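Local coordinates for serine-pyruvate aminotransferase (AgxT) (PDB 3ZRP), which probably transfers amino groups between serine or alanine and 2-oxo acids such as pyruvate and glyoxylate, using pyridoxal 5'-phosphate as cofactor, at residues A[164-169]-A[187-192]; A[44-49]-A[262-267]. One frame throughout, in Å; residues are numbered along the deposited sequence. Where two conformers were deposited one is given.

Contact 1 lies in the cofactor site, in the loops that follow the parallel strands 157-163 and 182-186 of the central seven-stranded mixed sheet. Contact 2 lies away from that site, where helix 31-48 meets the junction of helices 246-262 and 264-284; the two centres are about 12 Å apart. Along the chain the order is 44-49, 164-169, 187-192, 262-267, so contact 1 falls within the span that contact 2 brings together. The two nevertheless touch: R267 reaches from helix 264-284 to the backbone oxygen of A190, a probable hydrogen bond, while V168 packs against V47 and M48. The helical layer is thereby joined directly to the backbone that carries the cofactor lysine.

Contact 1. Residues A[164-169]-A[187-192]; sequences GVSSVG and SQKALG. With PLP (pyridoxal-5'-phosphate), chain C.
K189 and V165 meet beside the pyridoxal phosphate, with the lysine chain crossing the valine at CD–CG1, 3.6 Å. K189 NZ is bonded covalently to PLP C4A, at 1.4 Å, as in an internal aldimine. V165 lies over one face of the pyridine ring: its CG1, anti to the backbone N (chi1 175°), is 3.6 Å from PLP C4, while its CB and CG2 lie over the C2, N1 and C6 atoms. With only an alanine here, the ring face and the K189 chain would probably lose their apolar support and a gap would open between them. S166 OG touches K189 CD at 3.4 Å, and its hydrogen bond to T138 ties it to another cofactor-binding residue. At the far end of the cofactor, Q188 NE2 donates to PLP O1P over 3.0 Å; Y240 and T243 of the second subunit also bind the cofactor. Behind this shell, a water donates to V165 O and V168 O and accepts from A190 N, bridging two backbones that share no direct hydrogen bond. A190 CB sits 3.2 Å from V168 O, and G169 packs its CA against L191 CD2. K189 to G192 form a type I beta turn, closed by G192 N on K189 O. The arrangement is the Schiff-base lysine site of a class-V, PLP-dependent aminotransferase, built at the ends of neighbouring parallel strands.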
loop_
_atom_site.group_PDB
_atom_site.type_symbol
_atom_site.label_atom_id
_atom_site.label_comp_id
_atom_site.label_asym_id
_atom_site.label_seq_id
_atom_site.Cartn_x
_atom_site.Cartn_y
_atom_site.Cartn_z
ATOM N N GLY A 164 -13.488 -1.983 -11.893
ATOM C CA GLY A 164 -14.432 -0.956 -11.446
ATOM C C GLY A 164 -13.838 0.121 -10.552
ATOM O O GLY A 164 -14.533 0.694 -9.719
ATOM N N VAL A 165 -12.557 0.442 -10.757
ATOM C CA VAL A 165 -11.911 1.482 -9.976
ATOM C C VAL A 165 -12.681 2.833 -10.033
ATOM O O VAL A 165 -12.845 3.489 -8.994
ATOM C CB VAL A 165 -10.430 1.664 -10.392
ATOM C CG1 VAL A 165 -9.780 2.847 -9.665
ATOM C CG2 VAL A 165 -9.616 0.396 -10.065
ATOM N N SER A 166 -13.162 3.228 -11.225
ATOM C CA SER A 166 -13.959 4.450 -11.375
ATOM C C SER A 166 -15.467 4.201 -11.565
ATOM O O SER A 166 -16.203 5.066 -12.076
ATOM C CB SER A 166 -13.426 5.285 -12.528
ATOM O OG SER A 166 -12.173 5.810 -12.176
ATOM N N SER A 167 -15.939 3.039 -11.144
ATOM C CA SER A 167 -17.382 2.784 -11.219
ATOM C C SER A 167 -18.073 2.363 -9.895
ATOM O O SER A 167 -19.222 2.786 -9.615
ATOM C CB SER A 167 -17.688 1.753 -12.317
ATOM O OG SER A 167 -17.293 0.472 -11.861
ATOM N N VAL A 168 -17.405 1.529 -9.094
ATOM C CA VAL A 168 -17.985 1.008 -7.865
ATOM C C VAL A 168 -18.267 2.162 -6.889
ATOM O O VAL A 168 -17.400 3.007 -6.643
ATOM C CB VAL A 168 -17.105 -0.103 -7.191
ATOM C CG1 VAL A 168 -17.730 -0.613 -5.877
ATOM C CG2 VAL A 168 -16.847 -1.240 -8.171
ATOM N N GLY A 169 -19.487 2.189 -6.370
ATOM C CA GLY A 169 -19.950 3.237 -5.475
ATOM C C GLY A 169 -20.644 4.360 -6.217
ATOM O O GLY A 169 -21.104 5.314 -5.589
ATOM N N SER A 187 -9.732 2.357 -2.937
ATOM C CA SER A 187 -10.362 3.086 -1.845
ATOM C C SER A 187 -10.690 4.560 -2.143
ATOM O O SER A 187 -11.624 5.130 -1.576
ATOM C CB SER A 187 -9.561 2.925 -0.547
ATOM O OG SER A 187 -8.196 3.265 -0.703
ATOM N N GLN A 188 -9.927 5.167 -3.042
ATOM C CA GLN A 188 -9.906 6.627 -3.158
ATOM C C GLN A 188 -10.759 7.230 -4.261
ATOM O O GLN A 188 -10.694 8.456 -4.478
ATOM C CB GLN A 188 -8.447 7.139 -3.314
ATOM C CG GLN A 188 -7.787 6.983 -4.727
ATOM C CD GLN A 188 -7.367 5.532 -5.095
ATOM O OE1 GLN A 188 -7.497 4.593 -4.293
ATOM N NE2 GLN A 188 -6.924 5.350 -6.337
ATOM N N LYS A 189 -11.545 6.421 -4.969
ATOM C CA LYS A 189 -12.316 7.010 -6.082
ATOM C C LYS A 189 -13.800 7.216 -5.684
ATOM O O LYS A 189 -14.083 8.054 -4.790
ATOM C CB LYS A 189 -12.010 6.336 -7.450
ATOM C CG LYS A 189 -10.529 6.639 -7.952
ATOM C CD LYS A 189 -10.165 6.383 -9.451
ATOM C CE LYS A 189 -8.587 6.355 -9.711
ATOM N NZ LYS A 189 -8.098 6.063 -11.146
ATOM N N ALA A 190 -14.742 6.471 -6.270
ATOM C CA ALA A 190 -16.160 6.727 -5.969
ATOM C C ALA A 190 -16.578 6.328 -4.548
ATOM O O ALA A 190 -17.616 6.786 -4.042
ATOM C CB ALA A 190 -17.079 6.123 -7.030
ATOM N N LEU A 191 -15.753 5.506 -3.888
ATOM C CA LEU A 191 -15.960 5.186 -2.475
ATOM C C LEU A 191 -15.597 6.382 -1.603
ATOM O O LEU A 191 -16.078 6.499 -0.478
ATOM C CB LEU A 191 -15.158 3.947 -2.053
ATOM C CG LEU A 191 -15.522 2.662 -2.804
ATOM C CD1 LEU A 191 -14.619 1.508 -2.404
ATOM C CD2 LEU A 191 -17.029 2.279 -2.594
ATOM N N GLY A 192 -14.747 7.270 -2.134
ATOM C CA GLY A 192 -14.438 8.556 -1.472
ATOM C C GLY A 192 -13.685 8.420 -0.156
ATOM O O GLY A 192 -13.894 9.214 0.762
HETATM N N1 PLP C . -8.266 1.649 -13.360
HETATM C C2 PLP C . -8.970 2.821 -13.517
HETATM C C2A PLP C . -10.217 2.809 -14.362
HETATM C C3 PLP C . -8.543 4.008 -12.882
HETATM O O3 PLP C . -9.205 5.036 -12.998
HETATM C C4 PLP C . -7.396 4.007 -12.080
HETATM C C4A PLP C . -6.982 5.304 -11.374
HETATM C C5 PLP C . -6.688 2.792 -11.965
HETATM C C6 PLP C . -7.140 1.608 -12.584
HETATM C C5A PLP C . -5.435 2.658 -11.151
HETATM O O4P PLP C . -5.640 2.793 -9.742
HETATM P P PLP C . -4.480 3.174 -8.731
HETATM O O1P PLP C . -5.211 3.188 -7.425
HETATM O O2P PLP C . -4.055 4.523 -9.208
HETATM O O3P PLP C . -3.480 2.087 -8.915
HETATM O O HOH W 1 -14.965 3.615 -7.268
#

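Contact 2. Residues A[44-49]-A[262-267]; sequences LRYVMG and EGIENR
The start of helix 264-284, with G263 at its N-cap position, meets the last turn of helix 31-48 through Y46, V47 and I264. Y46 OH accepts a hydrogen bond from I264 N, 3.0 Å away, with an N-H...O angle of 165°. The phenol thus takes up a backbone N-H of the first helical turn. The tyrosine gets there with CG anti to its own backbone N (chi1 175°), which carries the ring out from helix 31-48 and brings the hydroxyl to the I264 backbone. The two side chains run antiparallel alongside each other, and I264 CG2 approaches the ring obliquely, 3.6 Å from Y46 CZ. The other branch of I264 reaches V47, where CD1 lies 4.2 Å from V47 CG1; V47 also packs on F256 and I259 of helix 246-262. A water in the plane of the Y46 ring lies 2.7 Å from OH and makes a weak bond to E265 OE1. The CA of G263 lies 3.6 Å from Y46 OH, and the backbone there is turned such that any CB would collide with the carbonyl oxygen of E262. The turn is braced from within: N266 ND2 donates to E262 O almost straight, at 165°, and R267 NH1 forms a salt bridge with E262 OE1 at 3.3 Å. E262 has a second cationic partner in R270, while R267 makes a cation-pi contact with W343. The contact therefore pairs a buried apolar patch, V47 with I264, with a more accessible polar rim, where one tyrosine hydroxyl serves both a helix-start N-H and a water.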
loop_
_atom_site.group_PDB
_atom_site.type_symbol
_atom_site.label_atom_id
_atom_site.label_comp_id
_atom_site.label_asym_id
_atom_site.label_seq_id
_atom_site.Cartn_x
_atom_site.Cartn_y
_atom_site.Cartn_z
ATOM N N LEU A 44 -17.966 -4.067 0.930
ATOM C CA LEU A 44 -17.626 -4.438 -0.441
ATOM C C LEU A 44 -18.720 -5.290 -1.079
ATOM O O LEU A 44 -19.117 -5.035 -2.208
ATOM C CB LEU A 44 -16.260 -5.146 -0.510
ATOM C CG LEU A 44 -15.540 -5.224 -1.869
ATOM C CD1 LEU A 44 -15.439 -3.881 -2.608
ATOM C CD2 LEU A 44 -14.149 -5.814 -1.694
ATOM N N ARG A 45 -19.211 -6.299 -0.351
ATOM C CA ARG A 45 -20.316 -7.123 -0.866
ATOM C C ARG A 45 -21.542 -6.270 -1.168
ATOM O O ARG A 45 -22.209 -6.451 -2.197
ATOM C CB ARG A 45 -20.692 -8.235 0.117
ATOM C CG ARG A 45 -19.686 -9.364 0.230
ATOM C CD ARG A 45 -20.383 -10.635 0.722
ATOM N NE ARG A 45 -19.438 -11.653 1.204
ATOM C CZ ARG A 45 -18.857 -11.629 2.395
ATOM N NH1 ARG A 45 -19.121 -10.652 3.235
ATOM N NH2 ARG A 45 -18.014 -12.576 2.743
ATOM N N TYR A 46 -21.835 -5.347 -0.257
ATOM C CA TYR A 46 -22.977 -4.449 -0.383
ATOM C C TYR A 46 -22.910 -3.555 -1.636
ATOM O O TYR A 46 -23.857 -3.516 -2.428
ATOM C CB TYR A 46 -23.147 -3.646 0.927
ATOM C CG TYR A 46 -24.243 -2.601 0.864
ATOM C CD1 TYR A 46 -25.600 -2.970 0.901
ATOM C CD2 TYR A 46 -23.932 -1.252 0.759
ATOM C CE1 TYR A 46 -26.605 -2.010 0.809
ATOM C CE2 TYR A 46 -24.923 -0.286 0.669
ATOM C CZ TYR A 46 -26.261 -0.677 0.697
ATOM O OH TYR A 46 -27.233 0.281 0.625
ATOM N N VAL A 47 -21.789 -2.856 -1.850
ATOM C CA VAL A 47 -21.688 -1.944 -2.994
ATOM C C VAL A 47 -21.504 -2.675 -4.339
ATOM O O VAL A 47 -21.820 -2.130 -5.410
ATOM C CB VAL A 47 -20.582 -0.854 -2.813
ATOM C CG1 VAL A 47 -20.823 -0.039 -1.543
ATOM C CG2 VAL A 47 -19.180 -1.474 -2.808
ATOM N N MET A 48 -20.994 -3.894 -4.296
ATOM C CA MET A 48 -20.875 -4.685 -5.519
ATOM C C MET A 48 -22.073 -5.601 -5.772
ATOM O O MET A 48 -22.160 -6.252 -6.812
ATOM C CB MET A 48 -19.578 -5.457 -5.525
ATOM C CG MET A 48 -18.441 -4.595 -6.029
ATOM S SD MET A 48 -16.890 -5.399 -5.735
ATOM C CE MET A 48 -15.732 -4.143 -6.262
ATOM N N GLY A 49 -23.009 -5.642 -4.828
ATOM C CA GLY A 49 -24.220 -6.449 -4.980
ATOM C C GLY A 49 -23.911 -7.924 -5.067
ATOM O O GLY A 49 -24.002 -8.509 -6.139
ATOM N N GLU A 262 -26.589 6.432 3.297
ATOM C CA GLU A 262 -27.233 7.035 2.132
ATOM C C GLU A 262 -28.063 6.010 1.352
ATOM O O GLU A 262 -29.146 6.332 0.848
ATOM C CB GLU A 262 -26.204 7.718 1.211
ATOM C CG GLU A 262 -26.789 8.141 -0.149
ATOM C CD GLU A 262 -25.870 8.999 -0.977
ATOM O OE1 GLU A 262 -24.648 8.833 -0.879
ATOM O OE2 GLU A 262 -26.375 9.832 -1.755
ATOM N N GLY A 263 -27.551 4.780 1.273
ATOM C CA GLY A 263 -28.144 3.724 0.476
ATOM C C GLY A 263 -27.522 3.721 -0.905
ATOM O O GLY A 263 -27.437 4.769 -1.558
ATOM N N ILE A 264 -27.088 2.550 -1.357
ATOM C CA ILE A 264 -26.381 2.434 -2.639
ATOM C C ILE A 264 -27.241 2.843 -3.841
ATOM O O ILE A 264 -26.757 3.517 -4.752
ATOM C CB ILE A 264 -25.742 1.010 -2.827
ATOM C CG1 ILE A 264 -24.811 0.976 -4.074
ATOM C CG2 ILE A 264 -26.829 -0.086 -2.827
ATOM C CD1 ILE A 264 -23.605 1.989 -3.986
ATOM N N GLU A 265 -28.520 2.458 -3.854
ATOM C CA GLU A 265 -29.411 2.866 -4.953
ATOM C C GLU A 265 -29.532 4.400 -5.022
ATOM O O GLU A 265 -29.485 4.992 -6.108
ATOM C CB GLU A 265 -30.794 2.205 -4.840
ATOM C CG GLU A 265 -30.779 0.669 -4.750
ATOM C CD GLU A 265 -30.478 0.135 -3.342
ATOM O OE1 GLU A 265 -30.324 0.939 -2.389
ATOM O OE2 GLU A 265 -30.403 -1.103 -3.187
ATOM N N ASN A 266 -29.670 5.042 -3.862
ATOM C CA ASN A 266 -29.754 6.492 -3.790
ATOM C C ASN A 266 -28.442 7.145 -4.251
ATOM O O ASN A 266 -28.447 8.165 -4.929
ATOM C CB ASN A 266 -30.122 6.955 -2.372
ATOM C CG ASN A 266 -31.559 6.581 -1.984
ATOM O OD1 ASN A 266 -32.463 6.614 -2.819
ATOM N ND2 ASN A 266 -31.762 6.208 -0.722
ATOM N N ARG A 267 -27.327 6.515 -3.897
ATOM C CA ARG A 267 -26.001 7.008 -4.265
ATOM C C ARG A 267 -25.821 6.963 -5.780
ATOM O O ARG A 267 -25.309 7.918 -6.388
ATOM C CB ARG A 267 -24.934 6.181 -3.553
ATOM C CG ARG A 267 -23.533 6.684 -3.704
ATOM C CD ARG A 267 -22.618 5.828 -2.842
ATOM N NE ARG A 267 -21.233 6.288 -2.911
ATOM C CZ ARG A 267 -20.733 7.236 -2.121
ATOM N NH1 ARG A 267 -21.518 7.859 -1.227
ATOM N NH2 ARG A 267 -19.458 7.591 -2.229
HETATM O O HOH W 2 -29.707 -0.767 0.433
#